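PDB 5A9D: solute carrier family 15 member 1 from Mus musculus, which cotransports di- and tripeptides with protons across the intestinal cell membrane, and is represented here by its immunoglobulin-like extracellular domain. Local coordinates for residues Gln138-Thr143 against Leu151-Ser156; Arg100-Leu105 against Thr166-Arg171; Ile111-Lys116 against Gln130-Gly135; Asn106-Ile111 against Tyr118-Ser123. All blocks are in the same frame, centred on the assembly; numbering follows the deposited sequence.

Contact 1 (Gln138-Thr143 against Leu151-Ser156); sequences QYTINT and LTDFKS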
loop_
_atom_site.group_PDB
_atom_site.type_symbol
_atom_site.label_atom_id
_atom_site.label_comp_id
_atom_site.label_asym_id
_atom_site.label_seq_id
_atom_site.Cartn_x
_atom_site.Cartn_y
_atom_site.Cartn_z
ATOM N N GLN A 138 12.304 -19.320 -12.382
ATOM C CA GLN A 138 12.615 -20.187 -11.255
ATOM C C GLN A 138 12.494 -19.339 -9.979
ATOM O O GLN A 138 12.808 -18.158 -9.997
ATOM C CB GLN A 138 14.037 -20.745 -11.363
ATOM C CG GLN A 138 14.184 -21.870 -12.368
ATOM C CD GLN A 138 15.012 -22.971 -11.780
ATOM O OE1 GLN A 138 16.252 -22.947 -11.851
ATOM N NE2 GLN A 138 14.344 -23.925 -11.125
ATOM N N TYR A 139 12.041 -19.929 -8.879
ATOM C CA TYR A 139 11.976 -19.221 -7.605
ATOM C C TYR A 139 12.126 -20.154 -6.417
ATOM O O TYR A 139 11.967 -21.375 -6.544
ATOM C CB TYR A 139 10.724 -18.331 -7.482
ATOM C CG TYR A 139 9.396 -19.046 -7.432
ATOM C CD1 TYR A 139 8.739 -19.426 -8.602
ATOM C CD2 TYR A 139 8.750 -19.267 -6.222
ATOM C CE1 TYR A 139 7.482 -20.029 -8.559
ATOM C CE2 TYR A 139 7.510 -19.883 -6.167
ATOM C CZ TYR A 139 6.877 -20.255 -7.334
ATOM O OH TYR A 139 5.644 -20.818 -7.232
ATOM N N THR A 140 12.491 -19.588 -5.266
ATOM C CA THR A 140 12.644 -20.397 -4.078
ATOM C C THR A 140 11.754 -19.902 -3.008
ATOM O O THR A 140 11.510 -18.712 -2.918
ATOM C CB THR A 140 14.103 -20.446 -3.559
ATOM O OG1 THR A 140 14.432 -19.180 -2.985
ATOM C CG2 THR A 140 15.112 -20.860 -4.619
ATOM N N ILE A 141 11.362 -20.803 -2.121
ATOM C CA ILE A 141 10.553 -20.466 -0.967
ATOM C C ILE A 141 11.246 -21.053 0.249
ATOM O O ILE A 141 11.487 -22.251 0.296
ATOM C CB ILE A 141 9.082 -20.952 -1.079
ATOM C CG1 ILE A 141 8.323 -20.234 -2.210
ATOM C CG2 ILE A 141 8.356 -20.747 0.276
ATOM C CD1 ILE A 141 7.068 -20.995 -2.662
ATOM N N ASN A 142 11.564 -20.209 1.220
ATOM C CA ASN A 142 12.198 -20.632 2.467
ATOM C C ASN A 142 11.333 -20.218 3.648
ATOM O O ASN A 142 10.828 -19.093 3.700
ATOM C CB ASN A 142 13.643 -20.134 2.561
ATOM C CG ASN A 142 14.561 -20.889 1.614
ATOM O OD1 ASN A 142 15.147 -21.912 1.971
ATOM N ND2 ASN A 142 14.664 -20.445 0.362
ATOM N N THR A 143 11.063 -21.184 4.526
ATOM C CA THR A 143 10.208 -21.047 5.703
ATOM C C THR A 143 10.567 -22.101 6.754
ATOM O O THR A 143 11.112 -23.158 6.412
ATOM C CB THR A 143 8.710 -21.118 5.295
ATOM O OG1 THR A 143 7.875 -20.860 6.424
ATOM C CG2 THR A 143 8.318 -22.444 4.614
ATOM N N LEU A 151 11.314 -29.801 -0.596
ATOM C CA LEU A 151 11.677 -29.069 -1.814
ATOM C C LEU A 151 11.416 -27.540 -1.693
ATOM O O LEU A 151 10.333 -27.120 -1.308
ATOM C CB LEU A 151 10.938 -29.734 -2.995
ATOM C CG LEU A 151 11.021 -29.174 -4.402
ATOM C CD1 LEU A 151 9.840 -28.330 -4.759
ATOM C CD2 LEU A 151 12.456 -28.978 -4.948
ATOM N N THR A 152 12.442 -26.729 -1.957
ATOM C CA THR A 152 12.348 -25.260 -1.861
ATOM C C THR A 152 12.416 -24.570 -3.231
ATOM O O THR A 152 12.288 -23.348 -3.304
ATOM C CB THR A 152 13.421 -24.681 -0.910
ATOM O OG1 THR A 152 14.721 -25.014 -1.384
ATOM C CG2 THR A 152 13.242 -25.126 0.537
ATOM N N ASP A 153 12.626 -25.347 -4.299
ATOM C CA ASP A 153 12.759 -24.821 -5.662
ATOM C C ASP A 153 11.487 -24.995 -6.441
ATOM O O ASP A 153 10.896 -26.071 -6.420
ATOM C CB ASP A 153 13.934 -25.489 -6.393
ATOM C CG ASP A 153 15.264 -25.318 -5.672
ATOM O OD1 ASP A 153 15.648 -24.161 -5.399
ATOM O OD2 ASP A 153 15.925 -26.346 -5.393
ATOM N N PHE A 154 11.031 -23.929 -7.087
ATOM C CA PHE A 154 9.778 -23.934 -7.829
ATOM C C PHE A 154 9.959 -23.223 -9.135
ATOM O O PHE A 154 10.968 -22.561 -9.338
ATOM C CB PHE A 154 8.658 -23.256 -7.001
ATOM C CG PHE A 154 8.359 -23.935 -5.687
ATOM C CD1 PHE A 154 9.059 -23.595 -4.539
ATOM C CD2 PHE A 154 7.396 -24.939 -5.608
ATOM C CE1 PHE A 154 8.807 -24.252 -3.332
ATOM C CE2 PHE A 154 7.150 -25.593 -4.402
ATOM C CZ PHE A 154 7.850 -25.236 -3.270
ATOM N N LYS A 155 8.978 -23.356 -10.019
ATOM C CA LYS A 155 8.992 -22.714 -11.325
ATOM C C LYS A 155 7.624 -22.099 -11.581
ATOM O O LYS A 155 6.597 -22.737 -11.347
ATOM C CB LYS A 155 9.336 -23.729 -12.444
ATOM C CG LYS A 155 10.825 -24.002 -12.587
ATOM C CD LYS A 155 11.139 -24.903 -13.790
ATOM C CE LYS A 155 11.039 -26.380 -13.497
ATOM N NZ LYS A 155 11.282 -27.205 -14.717
ATOM N N SER A 156 7.616 -20.867 -12.089
ATOM C CA SER A 156 6.376 -20.199 -12.459
ATOM C C SER A 156 5.929 -20.800 -13.779
ATOM O O SER A 156 6.738 -21.444 -14.459
ATOM C CB SER A 156 6.607 -18.700 -12.613
ATOM O OG SER A 156 7.158 -18.371 -13.877
HETATM O O HOH W 1 4.584 -21.853 -9.499
#
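Tyr139 has its CG wedged between the backbone N and the carbonyl carbon (chi1 66°), which brings its ring under Phe154 CB. That CB sits over one face, 3.7 Å from the Tyr139 ring centroid, a CH-pi contact. Phe154 has its own CG anti to the carbonyl carbon (chi1 -61°), and this sets its ring next to Ile141 CD1, which approaches Phe154 CE1 at 3.8 Å. The Ile141 side chain crosses that of Phe154 at about a right angle. The two ring planes differ by only 25°, but a large offset leaves little stacking. The segments form an antiparallel beta hairpin at one margin of a four-stranded sheet in the second immunoglobulin-like domain. Tyr139 and Phe154 are its hydrogen-bonded pair: Tyr139 N donates to Phe154 O at 2.9 Å, from above the carbonyl plane, and Phe154 N returns a bond to Tyr139 O at 2.8 Å. Ile141 N reaches Thr152 O in the carbonyl plane, 3.0 Å away. Thr140 and Asp153 point the same way on the other face, as do Gln138 and Lys155, where Gln138 NE2 rests 3.8 Å from Lys155 CG. A water lies at the edge of the Tyr139 ring and joins Tyr139 OH to Lys155 O.

Contact 2 (Arg100-Leu105 against Thr166-Arg171); sequences RFVNTL and TYVIRR
Strands 100-103 and 166-171 run parallel in register, their axes 25° apart, and Arg100 O, Tyr167 O and Val102 O accept in turn from Tyr167 N, Val102 N and Ile169 N. Phe101 and Tyr167 share the face turned to the domain core. Tyr167 CB lies 3.4 Å from Phe101 CE2, and the edge of the Tyr167 ring points to the Phe101 face in an offset edge-to-face pair (planes at 75°). Ile169 CD1 adds to this at 3.9 Å from Phe101 CD2. The strands are the central parallel pair of one sheet of the immunoglobulin-like sandwich. On the other face Val102 CG2 meets Thr166 CG2 at 3.5 Å. Arg100, extended from CG to NE, gives NE to Thr166 OG1 at 2.8 Å, in the guanidinium plane. Thr166 OG1 is also bonded to Asp184, and Arg100 NH1 forms a salt bridge with Asp86 of the second subunit. Just past the end of strand 97-103, Thr104 grips Ile169 O twice. Thr104 N comes nearly straight on, and Thr104 OG1 (chi1 73°) uses an in-plane lone pair of Ile169 O at 2.7 Å. A water links Thr104 OG1 to Arg171 N. Asn103 OD1 accepts from Leu105 N, an Asx turn, while Asn103 ND2 is bonded to Glu107 O.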
loop_
_atom_site.group_PDB
_atom_site.type_symbol
_atom_site.label_atom_id
_atom_site.label_comp_id
_atom_site.label_asym_id
_atom_site.label_seq_id
_atom_site.Cartn_x
_atom_site.Cartn_y
_atom_site.Cartn_z
ATOM N N ARG A 100 2.583 -11.443 -7.166
ATOM C CA ARG A 100 2.552 -11.277 -5.714
ATOM C C ARG A 100 2.337 -12.671 -5.107
ATOM O O ARG A 100 1.876 -13.583 -5.791
ATOM C CB ARG A 100 1.472 -10.273 -5.257
ATOM C CG ARG A 100 0.067 -10.793 -5.465
ATOM C CD ARG A 100 -0.929 -9.921 -4.762
ATOM N NE ARG A 100 -2.271 -10.353 -5.120
ATOM C CZ ARG A 100 -3.365 -9.646 -4.896
ATOM N NH1 ARG A 100 -3.291 -8.473 -4.279
ATOM N NH2 ARG A 100 -4.543 -10.095 -5.308
ATOM N N PHE A 101 2.749 -12.839 -3.867
ATOM C CA PHE A 101 2.619 -14.114 -3.185
ATOM C C PHE A 101 1.691 -13.976 -1.991
ATOM O O PHE A 101 1.697 -12.955 -1.316
ATOM C CB PHE A 101 3.996 -14.622 -2.719
ATOM C CG PHE A 101 4.826 -15.129 -3.873
ATOM C CD1 PHE A 101 5.614 -14.253 -4.622
ATOM C CD2 PHE A 101 4.763 -16.470 -4.261
ATOM C CE1 PHE A 101 6.336 -14.717 -5.729
ATOM C CE2 PHE A 101 5.514 -16.942 -5.338
ATOM C CZ PHE A 101 6.273 -16.064 -6.084
ATOM N N VAL A 102 0.891 -15.020 -1.745
ATOM C CA VAL A 102 -0.010 -15.067 -0.617
ATOM C C VAL A 102 0.488 -16.228 0.232
ATOM O O VAL A 102 0.617 -17.348 -0.267
ATOM C CB VAL A 102 -1.513 -15.209 -1.016
ATOM C CG1 VAL A 102 -2.388 -15.600 0.188
ATOM C CG2 VAL A 102 -2.032 -13.927 -1.656
ATOM N N ASN A 103 0.713 -15.966 1.521
ATOM C CA ASN A 103 1.165 -16.991 2.446
ATOM C C ASN A 103 -0.013 -17.529 3.236
ATOM O O ASN A 103 -0.677 -16.754 3.909
ATOM C CB ASN A 103 2.254 -16.416 3.370
ATOM C CG ASN A 103 2.748 -17.385 4.407
ATOM O OD1 ASN A 103 2.663 -18.594 4.242
ATOM N ND2 ASN A 103 3.347 -16.876 5.457
ATOM N N THR A 104 -0.291 -18.845 3.164
ATOM C CA THR A 104 -1.377 -19.420 3.984
ATOM C C THR A 104 -0.809 -20.201 5.175
ATOM O O THR A 104 -1.568 -20.756 5.947
ATOM C CB THR A 104 -2.349 -20.280 3.159
ATOM O OG1 THR A 104 -1.708 -21.502 2.808
ATOM C CG2 THR A 104 -2.877 -19.565 1.921
ATOM N N LEU A 105 0.526 -20.235 5.321
ATOM C CA LEU A 105 1.180 -20.971 6.395
ATOM C C LEU A 105 1.135 -20.177 7.690
ATOM O O LEU A 105 0.880 -18.976 7.649
ATOM C CB LEU A 105 2.638 -21.319 6.003
ATOM C CG LEU A 105 2.828 -21.970 4.625
ATOM C CD1 LEU A 105 4.300 -22.126 4.315
ATOM C CD2 LEU A 105 2.078 -23.297 4.508
ATOM N N THR A 166 -1.217 -14.053 -8.753
ATOM C CA THR A 166 -1.144 -14.244 -7.314
ATOM C C THR A 166 -0.776 -15.705 -7.138
ATOM O O THR A 166 -1.465 -16.594 -7.633
ATOM C CB THR A 166 -2.467 -13.906 -6.638
ATOM O OG1 THR A 166 -2.717 -12.524 -6.777
ATOM C CG2 THR A 166 -2.450 -14.206 -5.151
ATOM N N TYR A 167 0.330 -15.933 -6.484
ATOM C CA TYR A 167 0.813 -17.284 -6.203
ATOM C C TYR A 167 0.501 -17.580 -4.744
ATOM O O TYR A 167 0.961 -16.855 -3.860
ATOM C CB TYR A 167 2.324 -17.332 -6.528
ATOM C CG TYR A 167 2.642 -17.436 -8.009
ATOM C CD1 TYR A 167 1.800 -16.881 -8.971
ATOM C CD2 TYR A 167 3.748 -18.151 -8.456
ATOM C CE1 TYR A 167 2.051 -17.043 -10.340
ATOM C CE2 TYR A 167 4.005 -18.321 -9.821
ATOM C CZ TYR A 167 3.163 -17.752 -10.758
ATOM O OH TYR A 167 3.434 -17.905 -12.098
ATOM N N VAL A 168 -0.409 -18.534 -4.497
ATOM C CA VAL A 168 -0.839 -18.875 -3.129
ATOM C C VAL A 168 -0.001 -20.044 -2.635
ATOM O O VAL A 168 -0.036 -21.108 -3.225
ATOM C CB VAL A 168 -2.376 -19.155 -3.039
ATOM C CG1 VAL A 168 -2.767 -19.664 -1.654
ATOM C CG2 VAL A 168 -3.194 -17.915 -3.398
ATOM N N ILE A 169 0.729 -19.841 -1.537
ATOM C CA ILE A 169 1.596 -20.843 -0.933
ATOM C C ILE A 169 0.812 -21.580 0.127
ATOM O O ILE A 169 0.321 -20.938 1.052
ATOM C CB ILE A 169 2.839 -20.133 -0.324
ATOM C CG1 ILE A 169 3.592 -19.311 -1.423
ATOM C CG2 ILE A 169 3.756 -21.166 0.425
ATOM C CD1 ILE A 169 4.659 -18.262 -0.798
ATOM N N ARG A 170 0.745 -22.922 0.044
ATOM C CA ARG A 170 0.050 -23.735 1.057
ATOM C C ARG A 170 0.792 -25.019 1.354
ATOM O O ARG A 170 1.711 -25.381 0.607
ATOM C CB ARG A 170 -1.373 -24.073 0.589
ATOM C CG ARG A 170 -1.439 -24.826 -0.743
ATOM C CD ARG A 170 -2.745 -25.581 -0.853
ATOM N NE ARG A 170 -3.196 -25.679 -2.237
ATOM C CZ ARG A 170 -4.115 -26.540 -2.663
ATOM N NH1 ARG A 170 -4.663 -27.410 -1.818
ATOM N NH2 ARG A 170 -4.487 -26.547 -3.935
ATOM N N ARG A 171 0.298 -25.768 2.364
ATOM C CA ARG A 171 0.838 -27.087 2.702
ATOM C C ARG A 171 0.328 -28.069 1.678
ATOM O O ARG A 171 -0.860 -28.056 1.384
ATOM C CB ARG A 171 0.363 -27.574 4.094
ATOM C CG ARG A 171 0.937 -26.878 5.319
ATOM C CD ARG A 171 2.450 -26.881 5.395
ATOM N NE ARG A 171 3.007 -28.133 5.896
ATOM C CZ ARG A 171 3.182 -28.418 7.183
ATOM N NH1 ARG A 171 2.783 -27.566 8.121
ATOM N NH2 ARG A 171 3.736 -29.567 7.544
HETATM O O HOH W 2 -1.770 -23.946 3.984
#

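Contact 3 (Ile111-Lys116 against Gln130-Gly135); sequences IKMSGK and QFFPSG
Met113 meets the Phe132 ring from above. Its CG stands anti to the backbone N (chi1 178°) and the chain runs straight on to SD, which places the sulfur over the centre of one ring face. SD is 3.8 Å from the Phe132 centroid and 12° off the ring normal, a Met-aromatic contact. The backbone of the same residue also touches the ring, with Met113 O 3.2 Å from Phe132 CE2. Ser114 follows at the ring edge, near the plane, its CB 3.9 Å from Phe132 CD2. Met113 to Lys116 form a type I' beta turn, the tight reversal of a two-residue beta hairpin. The turn is closed by two backbone bonds, Met113 N to Lys116 O and Lys116 N to Met113 O. Ser114 and Gly115 occupy its corners with positive phi. The hairpin end hangs over strand 125-132 of the other sheet of the sandwich. No backbone-to-backbone bond joins the two segments; each contact uses at least one side chain. Lys116 reaches across to the other sheet. Its chain is extended through CE and bends only at the last torsion (chi4 81°). On the way it slides past Phe132 in the opposite sense, with CD 3.8 Å from Phe132 CE2. Its other neighbour is Gln130, whose OE1 lies 3.9 Å from Lys116 CB. The ammonium NZ then donates to Phe131 O at 3.1 Å, meeting the carbonyl almost end-on. Gln130 NE2 is bonded to Val117 O, which ties strand 125-132 to the returning hairpin strand, and Tyr118 packs against both Gln130 and Phe132.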
loop_
_atom_site.group_PDB
_atom_site.type_symbol
_atom_site.label_atom_id
_atom_site.label_comp_id
_atom_site.label_asym_id
_atom_site.label_seq_id
_atom_site.Cartn_x
_atom_site.Cartn_y
_atom_site.Cartn_z
ATOM N N ILE A 111 10.376 -15.331 -0.355
ATOM C CA ILE A 111 10.405 -15.773 -1.737
ATOM C C ILE A 111 11.480 -15.017 -2.430
ATOM O O ILE A 111 11.543 -13.797 -2.290
ATOM C CB ILE A 111 9.042 -15.598 -2.485
ATOM C CG1 ILE A 111 7.905 -16.244 -1.701
ATOM C CG2 ILE A 111 9.135 -16.156 -3.922
ATOM C CD1 ILE A 111 7.086 -15.240 -0.849
ATOM N N LYS A 112 12.315 -15.738 -3.213
ATOM C CA LYS A 112 13.377 -15.119 -3.998
ATOM C C LYS A 112 13.106 -15.540 -5.439
ATOM O O LYS A 112 12.954 -16.738 -5.710
ATOM C CB LYS A 112 14.792 -15.560 -3.546
ATOM C CG LYS A 112 15.132 -15.161 -2.108
ATOM C CD LYS A 112 16.607 -14.894 -1.945
ATOM C CE LYS A 112 17.005 -14.665 -0.507
ATOM N NZ LYS A 112 18.490 -14.631 -0.346
ATOM N N MET A 113 12.957 -14.563 -6.336
ATOM C CA MET A 113 12.672 -14.842 -7.751
ATOM C C MET A 113 13.415 -13.855 -8.616
ATOM O O MET A 113 13.212 -12.652 -8.468
ATOM C CB MET A 113 11.165 -14.770 -8.042
ATOM C CG MET A 113 10.820 -15.012 -9.532
ATOM S SD MET A 113 9.067 -14.757 -9.940
ATOM C CE MET A 113 8.470 -16.332 -9.787
ATOM N N SER A 114 14.233 -14.373 -9.559
ATOM C CA SER A 114 15.010 -13.609 -10.547
ATOM C C SER A 114 15.622 -12.341 -9.960
ATOM O O SER A 114 15.390 -11.260 -10.491
ATOM C CB SER A 114 14.150 -13.261 -11.771
ATOM O OG SER A 114 13.340 -14.333 -12.222
ATOM N N GLY A 115 16.352 -12.478 -8.852
ATOM C CA GLY A 115 17.015 -11.351 -8.181
ATOM C C GLY A 115 16.125 -10.460 -7.324
ATOM O O GLY A 115 16.618 -9.538 -6.674
ATOM N N LYS A 116 14.807 -10.712 -7.313
ATOM C CA LYS A 116 13.853 -9.960 -6.475
ATOM C C LYS A 116 13.484 -10.768 -5.230
ATOM O O LYS A 116 13.611 -11.989 -5.244
ATOM C CB LYS A 116 12.621 -9.502 -7.275
ATOM C CG LYS A 116 13.045 -8.480 -8.357
ATOM C CD LYS A 116 11.871 -7.888 -9.080
ATOM C CE LYS A 116 12.329 -6.848 -10.086
ATOM N NZ LYS A 116 12.799 -7.482 -11.341
ATOM N N GLN A 130 5.701 -7.434 -7.715
ATOM C CA GLN A 130 7.000 -7.090 -8.289
ATOM C C GLN A 130 6.916 -7.614 -9.729
ATOM O O GLN A 130 6.117 -8.522 -9.997
ATOM C CB GLN A 130 8.171 -7.647 -7.476
ATOM C CG GLN A 130 8.262 -6.963 -6.096
ATOM C CD GLN A 130 9.533 -7.286 -5.374
ATOM O OE1 GLN A 130 10.546 -6.647 -5.552
ATOM N NE2 GLN A 130 9.488 -8.244 -4.495
ATOM N N PHE A 131 7.633 -6.982 -10.658
ATOM C CA PHE A 131 7.502 -7.228 -12.087
ATOM C C PHE A 131 8.715 -7.892 -12.727
ATOM O O PHE A 131 9.860 -7.634 -12.366
ATOM C CB PHE A 131 7.119 -5.916 -12.810
ATOM C CG PHE A 131 5.747 -5.419 -12.371
ATOM C CD1 PHE A 131 5.577 -4.772 -11.157
ATOM C CD2 PHE A 131 4.638 -5.567 -13.193
ATOM C CE1 PHE A 131 4.306 -4.355 -10.735
ATOM C CE2 PHE A 131 3.376 -5.112 -12.788
ATOM C CZ PHE A 131 3.207 -4.547 -11.542
ATOM N N PHE A 132 8.423 -8.802 -13.668
ATOM C CA PHE A 132 9.406 -9.673 -14.311
ATOM C C PHE A 132 9.176 -9.762 -15.788
ATOM O O PHE A 132 8.019 -9.728 -16.222
ATOM C CB PHE A 132 9.299 -11.113 -13.720
ATOM C CG PHE A 132 9.464 -11.164 -12.215
ATOM C CD1 PHE A 132 8.372 -10.990 -11.373
ATOM C CD2 PHE A 132 10.720 -11.345 -11.643
ATOM C CE1 PHE A 132 8.543 -10.933 -9.986
ATOM C CE2 PHE A 132 10.875 -11.358 -10.256
ATOM C CZ PHE A 132 9.787 -11.165 -9.439
ATOM N N PRO A 133 10.255 -9.966 -16.597
ATOM C CA PRO A 133 10.045 -10.185 -18.040
ATOM C C PRO A 133 9.311 -11.519 -18.258
ATOM O O PRO A 133 9.336 -12.387 -17.372
ATOM C CB PRO A 133 11.473 -10.241 -18.595
ATOM C CG PRO A 133 12.348 -9.654 -17.531
ATOM C CD PRO A 133 11.690 -10.045 -16.251
ATOM N N SER A 134 8.673 -11.704 -19.432
ATOM C CA SER A 134 7.915 -12.929 -19.732
ATOM C C SER A 134 8.736 -14.223 -19.688
ATOM O O SER A 134 9.961 -14.196 -19.783
ATOM C CB SER A 134 7.209 -12.823 -21.084
ATOM O OG SER A 134 7.488 -11.629 -21.778
ATOM N N GLY A 135 8.033 -15.339 -19.559
ATOM C CA GLY A 135 8.631 -16.664 -19.578
ATOM C C GLY A 135 8.663 -17.331 -18.234
ATOM O O GLY A 135 8.441 -16.675 -17.214
#

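Contact 4 (Asn106-Ile111 against Tyr118-Ser123); sequences NEMVTI and YENVTS
The beta hairpin of strands 109-113 and 116-121 forms one margin of its sheet, and here its strands pair with a break in register. Near the turn Ile111 and Tyr118 are a regular hydrogen-bonded pair: Ile111 N gives to Tyr118 O at 2.9 Å and Tyr118 N to Ile111 O at 2.8 Å. Two residues back along the first strand, Val109 faces both Asn120 and Val121. Val109 O takes its bond from Val121 N at 2.8 Å, in the carbonyl plane. Asn120 N instead goes to the Thr110 hydroxyl, an almost straight bond of 3.1 Å and 176° to OG1. Thr110 OG1 is anti to its own carbonyl carbon (chi1 -71°), and this carries the hydroxyl to the extra residue. On the core side Ile111 CD1 sits between Tyr118 CB and Val121 CG2, 3.9 Å from each. Tyr118 OH is bonded to Ile99 O, across in the other sheet. On the outer face the extended Met108 chain lays SD 3.6 Å from Asn120 CB, with its CE beside the Thr122 methyl. Asn120, with positive phi (47°), takes the first position of a G1 beta bulge, a classic irregularity of antiparallel strand pairing.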
loop_
_atom_site.group_PDB
_atom_site.type_symbol
_atom_site.label_atom_id
_atom_site.label_comp_id
_atom_site.label_asym_id
_atom_site.label_seq_id
_atom_site.Cartn_x
_atom_site.Cartn_y
_atom_site.Cartn_z
ATOM N N ASN A 106 1.404 -20.851 8.835
ATOM C CA ASN A 106 1.369 -20.268 10.178
ATOM C C ASN A 106 2.687 -19.574 10.575
ATOM O O ASN A 106 2.788 -18.982 11.659
ATOM C CB ASN A 106 0.928 -21.340 11.213
ATOM C CG ASN A 106 -0.456 -21.882 10.905
ATOM O OD1 ASN A 106 -1.396 -21.131 10.595
ATOM N ND2 ASN A 106 -0.602 -23.201 10.914
ATOM N N GLU A 107 3.678 -19.639 9.689
ATOM C CA GLU A 107 4.993 -19.009 9.826
ATOM C C GLU A 107 5.206 -18.118 8.605
ATOM O O GLU A 107 4.588 -18.345 7.560
ATOM C CB GLU A 107 6.134 -20.060 9.889
ATOM C CG GLU A 107 6.047 -21.070 11.036
ATOM C CD GLU A 107 6.003 -20.532 12.458
ATOM O OE1 GLU A 107 6.668 -19.505 12.734
ATOM O OE2 GLU A 107 5.323 -21.158 13.304
ATOM N N MET A 108 6.083 -17.122 8.737
ATOM C CA MET A 108 6.449 -16.202 7.663
ATOM C C MET A 108 7.173 -16.967 6.547
ATOM O O MET A 108 7.811 -17.989 6.797
ATOM C CB MET A 108 7.396 -15.126 8.199
ATOM C CG MET A 108 6.719 -14.074 9.044
ATOM S SD MET A 108 7.992 -13.017 9.768
ATOM C CE MET A 108 6.974 -11.952 10.830
ATOM N N VAL A 109 7.108 -16.440 5.330
ATOM C CA VAL A 109 7.767 -17.040 4.178
ATOM C C VAL A 109 8.591 -15.987 3.448
ATOM O O VAL A 109 8.207 -14.828 3.408
ATOM C CB VAL A 109 6.789 -17.768 3.208
ATOM C CG1 VAL A 109 6.139 -18.978 3.859
ATOM C CG2 VAL A 109 5.748 -16.828 2.610
ATOM N N THR A 110 9.695 -16.403 2.843
ATOM C CA THR A 110 10.531 -15.536 2.039
ATOM C C THR A 110 10.606 -16.152 0.661
ATOM O O THR A 110 10.839 -17.352 0.516
ATOM C CB THR A 110 11.886 -15.269 2.717
ATOM O OG1 THR A 110 11.640 -14.421 3.831
ATOM C CG2 THR A 110 12.894 -14.569 1.775
ATOM N N ILE A 111 10.376 -15.331 -0.355
ATOM C CA ILE A 111 10.405 -15.773 -1.737
ATOM C C ILE A 111 11.480 -15.017 -2.430
ATOM O O ILE A 111 11.543 -13.797 -2.290
ATOM C CB ILE A 111 9.042 -15.598 -2.485
ATOM C CG1 ILE A 111 7.905 -16.244 -1.701
ATOM C CG2 ILE A 111 9.135 -16.156 -3.922
ATOM C CD1 ILE A 111 7.086 -15.240 -0.849
ATOM N N TYR A 118 10.747 -11.122 -1.731
ATOM C CA TYR A 118 9.500 -10.875 -1.038
ATOM C C TYR A 118 9.821 -11.451 0.335
ATOM O O TYR A 118 9.717 -12.660 0.552
ATOM C CB TYR A 118 8.360 -11.665 -1.654
ATOM C CG TYR A 118 8.074 -11.396 -3.116
ATOM C CD1 TYR A 118 8.773 -12.060 -4.114
ATOM C CD2 TYR A 118 7.012 -10.583 -3.499
ATOM C CE1 TYR A 118 8.478 -11.854 -5.467
ATOM C CE2 TYR A 118 6.682 -10.400 -4.844
ATOM C CZ TYR A 118 7.392 -11.068 -5.820
ATOM O OH TYR A 118 7.051 -10.903 -7.128
ATOM N N GLU A 119 10.266 -10.594 1.234
ATOM C CA GLU A 119 10.730 -10.994 2.545
ATOM C C GLU A 119 9.660 -11.021 3.591
ATOM O O GLU A 119 8.886 -10.072 3.706
ATOM C CB GLU A 119 11.910 -10.106 3.003
ATOM C CG GLU A 119 12.767 -10.780 4.072
ATOM C CD GLU A 119 14.224 -10.365 4.089
ATOM O OE1 GLU A 119 14.529 -9.334 4.727
ATOM O OE2 GLU A 119 15.059 -11.066 3.473
ATOM N N ASN A 120 9.644 -12.119 4.381
ATOM C CA ASN A 120 8.761 -12.318 5.530
ATOM C C ASN A 120 7.299 -11.982 5.277
ATOM O O ASN A 120 6.722 -11.144 5.969
ATOM C CB ASN A 120 9.302 -11.516 6.728
ATOM C CG ASN A 120 10.654 -11.946 7.209
ATOM O OD1 ASN A 120 11.059 -13.103 7.066
ATOM N ND2 ASN A 120 11.370 -11.014 7.824
ATOM N N VAL A 121 6.714 -12.608 4.261
ATOM C CA VAL A 121 5.289 -12.439 3.978
ATOM C C VAL A 121 4.585 -13.125 5.149
ATOM O O VAL A 121 4.776 -14.316 5.382
ATOM C CB VAL A 121 4.843 -13.012 2.609
ATOM C CG1 VAL A 121 3.355 -12.720 2.362
ATOM C CG2 VAL A 121 5.695 -12.464 1.477
ATOM N N THR A 122 3.816 -12.361 5.904
ATOM C CA THR A 122 3.144 -12.860 7.102
ATOM C C THR A 122 1.974 -13.825 6.769
ATOM O O THR A 122 1.518 -13.886 5.635
ATOM C CB THR A 122 2.733 -11.671 8.001
ATOM O OG1 THR A 122 1.757 -10.879 7.310
ATOM C CG2 THR A 122 3.936 -10.787 8.416
ATOM N N SER A 123 1.522 -14.581 7.780
ATOM C CA SER A 123 0.459 -15.565 7.695
ATOM C C SER A 123 -0.834 -14.960 7.192
ATOM O O SER A 123 -1.275 -13.930 7.713
ATOM C CB SER A 123 0.239 -16.211 9.059
ATOM O OG SER A 123 1.406 -16.935 9.407
#

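How the contacts relate
All four contacts belong to the second immunoglobulin-like domain. Contacts 1 and 4 lie at opposite margins of one sheet, centres 13 Å apart, and Asn142 N bonds to Thr110 O (3.0 Å) where their inner strands meet. Contact 2 is the central pair of the facing sheet. Its Phe101 CE2 packs 3.6 Å from Tyr139 CE2 of contact 1, and Asn103 ND2 holds Val121 O of contact 4 at 2.9 Å. Contact 3 spans the two sheets. Its first segment begins at Ile111, where that of contact 4 ends, and its Phe132 CE1 touches Tyr118 OH at 3.2 Å. Phe101, Ile111, Tyr118, Tyr139 and Ile169 thus meet in a common core. A bound glycerol, probably from crystallisation, lies by Thr122 in contact 4.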